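Local coordinates for regulatory protein cox (Enterobacteria phage P2, PDB 4LHF) that binds DNA and represses the phage Pc promoter, which controls the genes for the immunity repressor and for the integrase of site-specific recombination, at residues Asp10-Tyr14 with Gln15-Lys19; Val57-Pro60 with Ala61-Asn64; Gly65-Leu68 with Ala69-Arg73. One frame throughout, in Å; residues are numbered along the deposited sequence.

Contact 1 of 3, residues Asp10-Tyr14 with Gln15-Lys19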
ATOM      1  N   ASP A  10      -9.707  -7.695  -3.067  1.00 85.04           N
ATOM      2  CA  ASP A  10      -8.255  -7.565  -3.042  1.00 79.54           C
ATOM      3  C   ASP A  10      -7.791  -6.202  -3.536  1.00 76.36           C
ATOM      4  O   ASP A  10      -6.592  -5.925  -3.580  1.00 80.04           O
ATOM      5  CB  ASP A  10      -7.600  -8.672  -3.868  1.00 77.36           C
ATOM      6  CG  ASP A  10      -7.748 -10.038  -3.231  1.00 74.68           C
ATOM      7  OD1 ASP A  10      -7.999 -10.098  -2.009  1.00 83.00           O
ATOM      8  OD2 ASP A  10      -7.610 -11.050  -3.948  1.00 90.83           O
ATOM      9  N   ALA A  11      -8.741  -5.352  -3.908  1.00 75.24           N
ATOM     10  CA  ALA A  11      -8.406  -4.019  -4.390  1.00 78.00           C
ATOM     11  C   ALA A  11      -9.418  -2.974  -3.948  1.00 72.13           C
ATOM     12  O   ALA A  11     -10.624  -3.222  -3.958  1.00 71.90           O
ATOM     13  CB  ALA A  11      -8.268  -4.015  -5.901  1.00 76.17           C
ATOM     14  N   ILE A  12      -8.925  -1.804  -3.556  1.00 72.70           N
ATOM     15  CA  ILE A  12      -9.818  -0.701  -3.203  1.00 70.52           C
ATOM     16  C   ILE A  12      -9.363   0.596  -3.853  1.00 73.31           C
ATOM     17  O   ILE A  12      -8.168   0.827  -3.995  1.00 76.93           O
ATOM     18  CB  ILE A  12      -9.927  -0.489  -1.674  1.00 65.95           C
ATOM     19  CG1 ILE A  12      -8.549  -0.248  -1.054  1.00 67.31           C
ATOM     20  CG2 ILE A  12     -10.618  -1.672  -1.016  1.00 68.88           C
ATOM     21  CD1 ILE A  12      -8.599   0.087   0.422  1.00 63.79           C
ATOM     22  N   PRO A  13     -10.321   1.444  -4.261  1.00 71.26           N
ATOM     23  CA  PRO A  13      -9.985   2.736  -4.866  1.00 68.05           C
ATOM     24  C   PRO A  13      -9.046   3.514  -3.957  1.00 75.45           C
ATOM     25  O   PRO A  13      -9.186   3.441  -2.738  1.00 87.92           O
ATOM     26  CB  PRO A  13     -11.340   3.434  -4.962  1.00 75.65           C
ATOM     27  CG  PRO A  13     -12.318   2.322  -5.076  1.00 66.32           C
ATOM     28  CD  PRO A  13     -11.777   1.232  -4.195  1.00 76.92           C
ATOM     29  N   TYR A  14      -8.102   4.239  -4.547  1.00 76.50           N
ATOM     30  CA  TYR A  14      -7.021   4.860  -3.786  1.00 77.05           C
ATOM     31  C   TYR A  14      -7.505   5.890  -2.764  1.00 78.51           C
ATOM     32  O   TYR A  14      -6.773   6.244  -1.838  1.00 83.79           O
ATOM     33  CB  TYR A  14      -5.982   5.480  -4.726  1.00 75.45           C
ATOM     34  CG  TYR A  14      -6.394   6.798  -5.339  1.00 86.49           C
ATOM     35  CD1 TYR A  14      -5.866   7.994  -4.871  1.00 81.51           C
ATOM     36  CD2 TYR A  14      -7.301   6.849  -6.390  1.00 83.14           C
ATOM     37  CE1 TYR A  14      -6.230   9.200  -5.425  1.00 85.22           C
ATOM     38  CE2 TYR A  14      -7.674   8.056  -6.953  1.00 78.08           C
ATOM     39  CZ  TYR A  14      -7.134   9.228  -6.464  1.00 88.98           C
ATOM     40  OH  TYR A  14      -7.496  10.434  -7.016  1.00101.93           O
ATOM     41  N   GLN A  15      -8.737   6.361  -2.929  1.00 82.91           N
ATOM     42  CA  GLN A  15      -9.326   7.303  -1.982  1.00 80.39           C
ATOM     43  C   GLN A  15      -9.662   6.613  -0.662  1.00 83.89           C
ATOM     44  O   GLN A  15      -9.430   7.163   0.416  1.00 81.51           O
ATOM     45  CB  GLN A  15     -10.584   7.944  -2.566  1.00 83.19           C
ATOM     46  CG  GLN A  15     -10.373   8.629  -3.904  1.00 76.75           C
ATOM     47  CD  GLN A  15     -10.687   7.721  -5.078  1.00 77.00           C
ATOM     48  OE1 GLN A  15     -10.370   6.533  -5.063  1.00 82.62           O
ATOM     49  NE2 GLN A  15     -11.324   8.279  -6.101  1.00 82.18           N
ATOM     50  N   GLU A  16     -10.217   5.408  -0.756  1.00 75.71           N
ATOM     51  CA  GLU A  16     -10.518   4.605   0.424  1.00 76.06           C
ATOM     52  C   GLU A  16      -9.230   4.214   1.138  1.00 77.43           C
ATOM     53  O   GLU A  16      -9.151   4.246   2.371  1.00 82.45           O
ATOM     54  CB  GLU A  16     -11.304   3.353   0.030  1.00 75.06           C
ATOM     55  CG  GLU A  16     -11.601   2.409   1.188  1.00 95.26           C
ATOM     56  CD  GLU A  16     -12.670   2.937   2.132  1.00 99.74           C
ATOM     57  OE1 GLU A  16     -13.313   3.960   1.812  1.00104.42           O
ATOM     58  OE2 GLU A  16     -12.867   2.320   3.202  1.00110.14           O
ATOM     59  N   PHE A  17      -8.222   3.845   0.352  1.00 73.53           N
ATOM     60  CA  PHE A  17      -6.904   3.527   0.884  1.00 77.09           C
ATOM     61  C   PHE A  17      -6.324   4.746   1.592  1.00 65.10           C
ATOM     62  O   PHE A  17      -5.641   4.624   2.609  1.00 77.59           O
ATOM     63  CB  PHE A  17      -5.970   3.073  -0.240  1.00 75.08           C
ATOM     64  CG  PHE A  17      -4.621   2.624   0.239  1.00 73.75           C
ATOM     65  CD1 PHE A  17      -4.433   1.335   0.706  1.00 73.50           C
ATOM     66  CD2 PHE A  17      -3.537   3.487   0.214  1.00 78.03           C
ATOM     67  CE1 PHE A  17      -3.193   0.915   1.145  1.00 64.96           C
ATOM     68  CE2 PHE A  17      -2.295   3.074   0.653  1.00 77.57           C
ATOM     69  CZ  PHE A  17      -2.122   1.786   1.119  1.00 71.27           C
ATOM     70  N   ALA A  18      -6.607   5.923   1.042  1.00 77.03           N
ATOM     71  CA  ALA A  18      -6.195   7.176   1.654  1.00 67.28           C
ATOM     72  C   ALA A  18      -6.885   7.356   2.999  1.00 67.35           C
ATOM     73  O   ALA A  18      -6.261   7.783   3.970  1.00 80.13           O
ATOM     74  CB  ALA A  18      -6.516   8.343   0.739  1.00 75.90           C
ATOM     75  N   LYS A  19      -8.175   7.034   3.047  1.00 69.75           N
ATOM     76  CA  LYS A  19      -8.930   7.118   4.291  1.00 71.78           C
ATOM     77  C   LYS A  19      -8.368   6.164   5.339  1.00 77.27           C
ATOM     78  O   LYS A  19      -8.379   6.465   6.533  1.00 80.13           O
ATOM     79  CB  LYS A  19     -10.410   6.798   4.066  1.00 76.05           C
ATOM     80  CG  LYS A  19     -11.124   7.708   3.086  1.00 90.22           C
ATOM     81  CD  LYS A  19     -12.630   7.603   3.256  1.00 96.00           C
ATOM     82  CE  LYS A  19     -13.372   8.159   2.053  1.00 95.25           C
ATOM     83  NZ  LYS A  19     -13.400   7.193   0.917  1.00 93.52           N
TER
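Q15 lies over the ring of Y14, at the point where a strand turns into a helix, and this stack is the first kind of interaction. Q15 bends at chi2 (94°), which lays its amide against the ring, the two planes 24° apart. Q15 CG stands over the Y14 ring, offset toward its rim, 4.2 Å from the centroid, in a CH-pi contact; Q15 CD is 3.6 Å from Y14 CE2. The amide OE1 of Q15 reaches P13 CB.

Backbone bonds come second. P13 is the residue at the N-cap position, and its carbonyl starts the helical series: P13 O accepts a fairly straight bond from F17 N (3.3 Å) and a weak, bent one from E16 N. From Y14 O to A18 N (2.9 Å) the next turn closes.

Apolar packing follows the strand: I12 CD1 meets F17 CB at 4.0 Å, and it also meets E16 CG. On the outer side E16 OE1 and K19 NZ form a long, weak salt bridge.

The segment axes stand at 92°, and the I12-F17 packing is consistent with holding that angle. With Y14 on T25, V28 and I32 of helix 25-34, and F17 on V57 and edge-to-face with W62, the aromatic side chains face the core, while the charged pair stays outside.

Contact 2 of 3, residues Val57-Pro60 with Ala61-Asn64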
ATOM      1  N   VAL A  57      -5.728   0.401  -5.404  1.00 78.49           N
ATOM      2  CA  VAL A  57      -4.631  -0.255  -4.713  1.00 70.88           C
ATOM      3  C   VAL A  57      -4.925  -1.740  -4.538  1.00 71.12           C
ATOM      4  O   VAL A  57      -5.990  -2.121  -4.031  1.00 84.40           O
ATOM      5  CB  VAL A  57      -4.361   0.385  -3.344  1.00 75.93           C
ATOM      6  CG1 VAL A  57      -3.277  -0.383  -2.608  1.00 71.09           C
ATOM      7  CG2 VAL A  57      -3.966   1.841  -3.518  1.00 71.60           C
ATOM      8  N   TYR A  58      -3.977  -2.564  -4.983  1.00 73.22           N
ATOM      9  CA  TYR A  58      -4.063  -4.013  -4.868  1.00 72.72           C
ATOM     10  C   TYR A  58      -3.439  -4.443  -3.548  1.00 72.71           C
ATOM     11  O   TYR A  58      -2.227  -4.347  -3.363  1.00 86.87           O
ATOM     12  CB  TYR A  58      -3.341  -4.672  -6.042  1.00 64.65           C
ATOM     13  CG  TYR A  58      -3.582  -6.158  -6.169  1.00 64.05           C
ATOM     14  CD1 TYR A  58      -4.846  -6.653  -6.454  1.00 69.71           C
ATOM     15  CD2 TYR A  58      -2.541  -7.064  -6.025  1.00 70.08           C
ATOM     16  CE1 TYR A  58      -5.071  -8.011  -6.577  1.00 83.47           C
ATOM     17  CE2 TYR A  58      -2.755  -8.424  -6.148  1.00 63.03           C
ATOM     18  CZ  TYR A  58      -4.021  -8.892  -6.423  1.00 76.75           C
ATOM     19  OH  TYR A  58      -4.240 -10.245  -6.546  1.00 84.57           O
ATOM     20  N   LEU A  59      -4.279  -4.920  -2.637  1.00 73.62           N
ATOM     21  CA  LEU A  59      -3.883  -5.164  -1.248  1.00 72.42           C
ATOM     22  C   LEU A  59      -2.958  -6.360  -0.954  1.00 69.76           C
ATOM     23  O   LEU A  59      -2.108  -6.262  -0.069  1.00 74.36           O
ATOM     24  CB  LEU A  59      -5.127  -5.214  -0.354  1.00 83.12           C
ATOM     25  CG  LEU A  59      -5.959  -3.931  -0.403  1.00 64.85           C
ATOM     26  CD1 LEU A  59      -7.293  -4.105   0.303  1.00 61.55           C
ATOM     27  CD2 LEU A  59      -5.173  -2.790   0.213  1.00 60.16           C
ATOM     28  N   PRO A  60      -3.133  -7.496  -1.659  1.00 69.23           N
ATOM     29  CA  PRO A  60      -2.202  -8.604  -1.406  1.00 77.28           C
ATOM     30  C   PRO A  60      -0.742  -8.231  -1.650  1.00 78.84           C
ATOM     31  O   PRO A  60       0.121  -8.566  -0.838  1.00 85.84           O
ATOM     32  CB  PRO A  60      -2.644  -9.663  -2.417  1.00 68.69           C
ATOM     33  CG  PRO A  60      -4.089  -9.408  -2.599  1.00 57.70           C
ATOM     34  CD  PRO A  60      -4.252  -7.918  -2.522  1.00 66.20           C
ATOM     35  N   ALA A  61      -0.478  -7.540  -2.754  1.00 75.27           N
ATOM     36  CA  ALA A  61       0.872  -7.095  -3.073  1.00 65.53           C
ATOM     37  C   ALA A  61       1.392  -6.145  -2.001  1.00 71.99           C
ATOM     38  O   ALA A  61       2.551  -6.225  -1.589  1.00 88.36           O
ATOM     39  CB  ALA A  61       0.897  -6.420  -4.432  1.00 57.70           C
ATOM     40  N   TRP A  62       0.516  -5.253  -1.550  1.00 71.99           N
ATOM     41  CA  TRP A  62       0.851  -4.265  -0.531  1.00 62.70           C
ATOM     42  C   TRP A  62       1.265  -4.928   0.778  1.00 70.44           C
ATOM     43  O   TRP A  62       2.350  -4.668   1.301  1.00 81.31           O
ATOM     44  CB  TRP A  62      -0.341  -3.325  -0.320  1.00 72.19           C
ATOM     45  CG  TRP A  62      -0.253  -2.423   0.876  1.00 72.41           C
ATOM     46  CD1 TRP A  62      -1.053  -2.451   1.982  1.00 70.09           C
ATOM     47  CD2 TRP A  62       0.674  -1.348   1.079  1.00 66.77           C
ATOM     48  NE1 TRP A  62      -0.681  -1.466   2.861  1.00 70.13           N
ATOM     49  CE2 TRP A  62       0.376  -0.777   2.333  1.00 69.23           C
ATOM     50  CE3 TRP A  62       1.726  -0.820   0.327  1.00 75.47           C
ATOM     51  CZ2 TRP A  62       1.097   0.298   2.850  1.00 72.12           C
ATOM     52  CZ3 TRP A  62       2.439   0.246   0.843  1.00 72.36           C
ATOM     53  CH2 TRP A  62       2.120   0.795   2.093  1.00 77.40           C
ATOM     54  N   ASN A  63       0.409  -5.807   1.290  1.00 80.02           N
ATOM     55  CA  ASN A  63       0.664  -6.461   2.569  1.00 80.62           C
ATOM     56  C   ASN A  63       1.802  -7.478   2.534  1.00 73.42           C
ATOM     57  O   ASN A  63       2.583  -7.573   3.485  1.00 81.67           O
ATOM     58  CB  ASN A  63      -0.616  -7.093   3.113  1.00 68.64           C
ATOM     59  CG  ASN A  63      -1.643  -6.054   3.527  1.00 75.28           C
ATOM     60  OD1 ASN A  63      -1.319  -5.090   4.222  1.00 72.65           O
ATOM     61  ND2 ASN A  63      -2.882  -6.235   3.086  1.00 73.75           N
ATOM     62  N   ASN A  64       1.902  -8.231   1.442  1.00 72.65           N
ATOM     63  CA  ASN A  64       3.032  -9.132   1.259  1.00 80.14           C
ATOM     64  C   ASN A  64       4.339  -8.354   1.156  1.00 81.04           C
ATOM     65  O   ASN A  64       5.384  -8.809   1.622  1.00 86.44           O
ATOM     66  CB  ASN A  64       2.839 -10.017   0.027  1.00 86.27           C
ATOM     67  CG  ASN A  64       1.671 -10.971   0.175  1.00105.04           C
ATOM     68  OD1 ASN A  64       1.250 -11.282   1.289  1.00106.16           O
ATOM     69  ND2 ASN A  64       1.139 -11.438  -0.950  1.00 99.98           N
TER
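Y58 and A61 make the first side-chain contact at the start of helix 59-72: A61 CB sits at the edge of the tyrosine ring, 3.8 Å from Y58 CD2. Just before it, P60 CD lies over the centre of the same ring, 3.8 Å above its plane, so the ring has proline against a face and alanine at its rim. With the tyrosine's CG anti to the backbone N (chi1 -169°), the ring comes under P60 CD and turns its CD2 edge to A61 CB.

Less intimate is the pair L59 CD2 and W62 CD1, 4.5 Å apart. N63 ND2 lies 3.2 Å from L59 O and N64 ND2 3.0 Å from P60 O, at angles too poor for hydrogen bonds.

Behind these side chains stands the backbone. N63 N donates to L59 O (2.9 Å) almost straight, at 173°. N64 N reaches P60 O, and W62 N makes a longer, weak bond to O of Y58, the N-cap residue.

Strand 54-58 passes directly into the helix here. V57 pairs with I12 of strand 11-13, and the backbones of L59 and D10 are hydrogen-bonded. W62 joins the first turn of helix 59-72 to helix 14-21, through an edge-to-face contact with F17, and to the loop of L37 and P38.

Contact 3 of 3, residues Gly65-Leu68 with Ala69-Arg73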
ATOM      1  N   GLY A  65       4.267  -7.170   0.555  1.00 88.43           N
ATOM      2  CA  GLY A  65       5.414  -6.285   0.459  1.00 89.31           C
ATOM      3  C   GLY A  65       5.848  -5.773   1.820  1.00 83.01           C
ATOM      4  O   GLY A  65       7.035  -5.798   2.156  1.00 84.04           O
ATOM      5  N   LEU A  66       4.883  -5.306   2.608  1.00 80.15           N
ATOM      6  CA  LEU A  66       5.149  -4.871   3.974  1.00 80.22           C
ATOM      7  C   LEU A  66       5.751  -6.006   4.801  1.00 89.04           C
ATOM      8  O   LEU A  66       6.646  -5.784   5.618  1.00 87.08           O
ATOM      9  CB  LEU A  66       3.858  -4.384   4.630  1.00 80.05           C
ATOM     10  CG  LEU A  66       3.166  -3.180   3.995  1.00 77.89           C
ATOM     11  CD1 LEU A  66       1.758  -3.047   4.540  1.00 80.83           C
ATOM     12  CD2 LEU A  66       3.968  -1.922   4.256  1.00 72.08           C
ATOM     13  N   LYS A  67       5.251  -7.220   4.582  1.00 91.03           N
ATOM     14  CA  LYS A  67       5.721  -8.403   5.303  1.00 82.83           C
ATOM     15  C   LYS A  67       7.175  -8.707   4.951  1.00 82.72           C
ATOM     16  O   LYS A  67       8.006  -8.894   5.843  1.00 87.11           O
ATOM     17  CB  LYS A  67       4.838  -9.610   4.973  1.00 73.11           C
ATOM     18  CG  LYS A  67       5.039 -10.829   5.886  1.00 70.64           C
ATOM     19  CD  LYS A  67       4.312 -12.057   5.308  1.00 80.63           C
ATOM     20  CE  LYS A  67       3.919 -13.046   6.418  1.00105.38           C
ATOM     21  NZ  LYS A  67       3.061 -14.190   5.937  1.00126.35           N
ATOM     22  N   LEU A  68       7.469  -8.760   3.652  1.00 78.41           N
ATOM     23  CA  LEU A  68       8.836  -8.957   3.181  1.00 72.90           C
ATOM     24  C   LEU A  68       9.769  -7.918   3.789  1.00 79.46           C
ATOM     25  O   LEU A  68      10.833  -8.249   4.323  1.00 94.85           O
ATOM     26  CB  LEU A  68       8.891  -8.848   1.657  1.00 81.09           C
ATOM     27  CG  LEU A  68       8.792 -10.121   0.813  1.00 82.81           C
ATOM     28  CD1 LEU A  68       7.828  -9.924  -0.348  1.00100.78           C
ATOM     29  CD2 LEU A  68      10.167 -10.519   0.293  1.00 91.45           C
ATOM     30  N   ALA A  69       9.351  -6.658   3.705  1.00 84.62           N
ATOM     31  CA  ALA A  69      10.132  -5.542   4.216  1.00 89.80           C
ATOM     32  C   ALA A  69      10.419  -5.669   5.710  1.00 85.91           C
ATOM     33  O   ALA A  69      11.537  -5.410   6.156  1.00 97.60           O
ATOM     34  CB  ALA A  69       9.422  -4.234   3.922  1.00 88.38           C
ATOM     35  N   TYR A  70       9.411  -6.061   6.482  1.00 78.18           N
ATOM     36  CA  TYR A  70       9.588  -6.154   7.925  1.00 80.37           C
ATOM     37  C   TYR A  70      10.381  -7.389   8.338  1.00 90.27           C
ATOM     38  O   TYR A  70      10.997  -7.409   9.401  1.00 92.37           O
ATOM     39  CB  TYR A  70       8.242  -6.127   8.649  1.00 76.43           C
ATOM     40  CG  TYR A  70       8.378  -6.204  10.154  1.00 74.66           C
ATOM     41  CD1 TYR A  70       8.725  -5.083  10.896  1.00 74.84           C
ATOM     42  CD2 TYR A  70       8.171  -7.399  10.830  1.00 58.02           C
ATOM     43  CE1 TYR A  70       8.855  -5.148  12.268  1.00 68.00           C
ATOM     44  CE2 TYR A  70       8.300  -7.473  12.203  1.00 64.98           C
ATOM     45  CZ  TYR A  70       8.642  -6.344  12.916  1.00 67.04           C
ATOM     46  OH  TYR A  70       8.771  -6.409  14.285  1.00 82.62           O
ATOM     47  N   GLU A  71      10.360  -8.422   7.504  1.00 89.67           N
ATOM     48  CA  GLU A  71      11.115  -9.633   7.807  1.00 85.44           C
ATOM     49  C   GLU A  71      12.570  -9.539   7.359  1.00101.75           C
ATOM     50  O   GLU A  71      13.429 -10.264   7.864  1.00 94.53           O
ATOM     51  CB  GLU A  71      10.459 -10.857   7.171  1.00 88.80           C
ATOM     52  CG  GLU A  71       9.141 -11.247   7.803  1.00 80.47           C
ATOM     53  CD  GLU A  71       8.498 -12.436   7.116  1.00 92.17           C
ATOM     54  OE1 GLU A  71       8.941 -12.794   6.004  1.00 79.29           O
ATOM     55  OE2 GLU A  71       7.551 -13.013   7.693  1.00101.15           O
ATOM     56  N   SER A  72      12.846  -8.640   6.417  1.00101.52           N
ATOM     57  CA  SER A  72      14.186  -8.537   5.841  1.00 97.16           C
ATOM     58  C   SER A  72      15.170  -7.749   6.709  1.00105.07           C
ATOM     59  O   SER A  72      16.381  -7.843   6.517  1.00126.76           O
ATOM     60  CB  SER A  72      14.129  -7.928   4.439  1.00100.40           C
ATOM     61  OG  SER A  72      14.181  -6.514   4.498  1.00109.65           O
ATOM     62  N   ARG A  73      14.658  -6.964   7.649  1.00107.50           N
ATOM     63  CA  ARG A  73      15.533  -6.267   8.585  1.00103.90           C
ATOM     64  C   ARG A  73      16.116  -7.272   9.573  1.00107.36           C
ATOM     65  O   ARG A  73      15.501  -8.305   9.846  1.00114.91           O
ATOM     66  CB  ARG A  73      14.793  -5.132   9.300  1.00100.51           C
ATOM     67  CG  ARG A  73      13.313  -5.373   9.501  1.00103.93           C
ATOM     68  CD  ARG A  73      12.498  -4.173   9.048  1.00 89.34           C
ATOM     69  NE  ARG A  73      13.033  -2.927   9.586  1.00106.69           N
ATOM     70  CZ  ARG A  73      12.778  -2.476  10.808  1.00105.03           C
ATOM     71  NH1 ARG A  73      11.984  -3.166  11.617  1.00110.53           N
ATOM     72  NH2 ARG A  73      13.302  -1.329  11.219  1.00 91.62           N
TER
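K67 and E71, one turn apart, lie side by side and point the same way. The glutamate OE2 approaches the lysine's aliphatic chain, 3.8 Å from K67 CG, while NZ remains 5.0 Å from OE2; the opposite charges may attract, but their charged atoms are not in contact. K67 reaches this position with CG anti to the backbone N (chi1 -168°) and an extended chain beyond it.

Tight packing belongs to the backbone. A69 N donates to G65 O at 2.9 Å and 165°, and Y70 N to L66 O and E71 N to K67 O repeat the step. Beta carbons settle against the preceding carbonyls: A69 CB lies 3.4 Å from G65 O, and Y70 CB meets L66 O at the same separation. Toward the end of the helix the pattern slackens. L68 O takes weak, bent bonds from both E71 N and S72 N, and S72 OG gives a weak bond to A69 O (3.3 Å).

Seven of the eight touching residues are exposed, so the tight packing is that of the backbone turns alone, and the side chains lie at the surface.

These turns form the later half of helix 59-72, which runs out from strand 54-58. Beyond R73 the chain enters helix 75-80, and Y70 OH makes a weak hydrogen bond to W81 NE1 after it.

In the fold
All three contacts are local, yet their chemistry changes with their place in the fold. Contact 1 is partly buried and sets strand 11-13 against helix 14-21, adding a ring-amide stack and apolar packing to its backbone bonds. Contact 2 is a surface contact at the passage from strand 54-58 into helix 59-72, where proline and alanine are set against a tyrosine ring; it touches contact 1 directly, through two probable backbone bonds, one of them between strands 11-13 and 54-58. Contact 3 continues the same helix outward, about 22 Å from contact 1 between centres and on the opposite side of the chain's centre. There, backbone bonds dominate, beside one loosely placed charge pair.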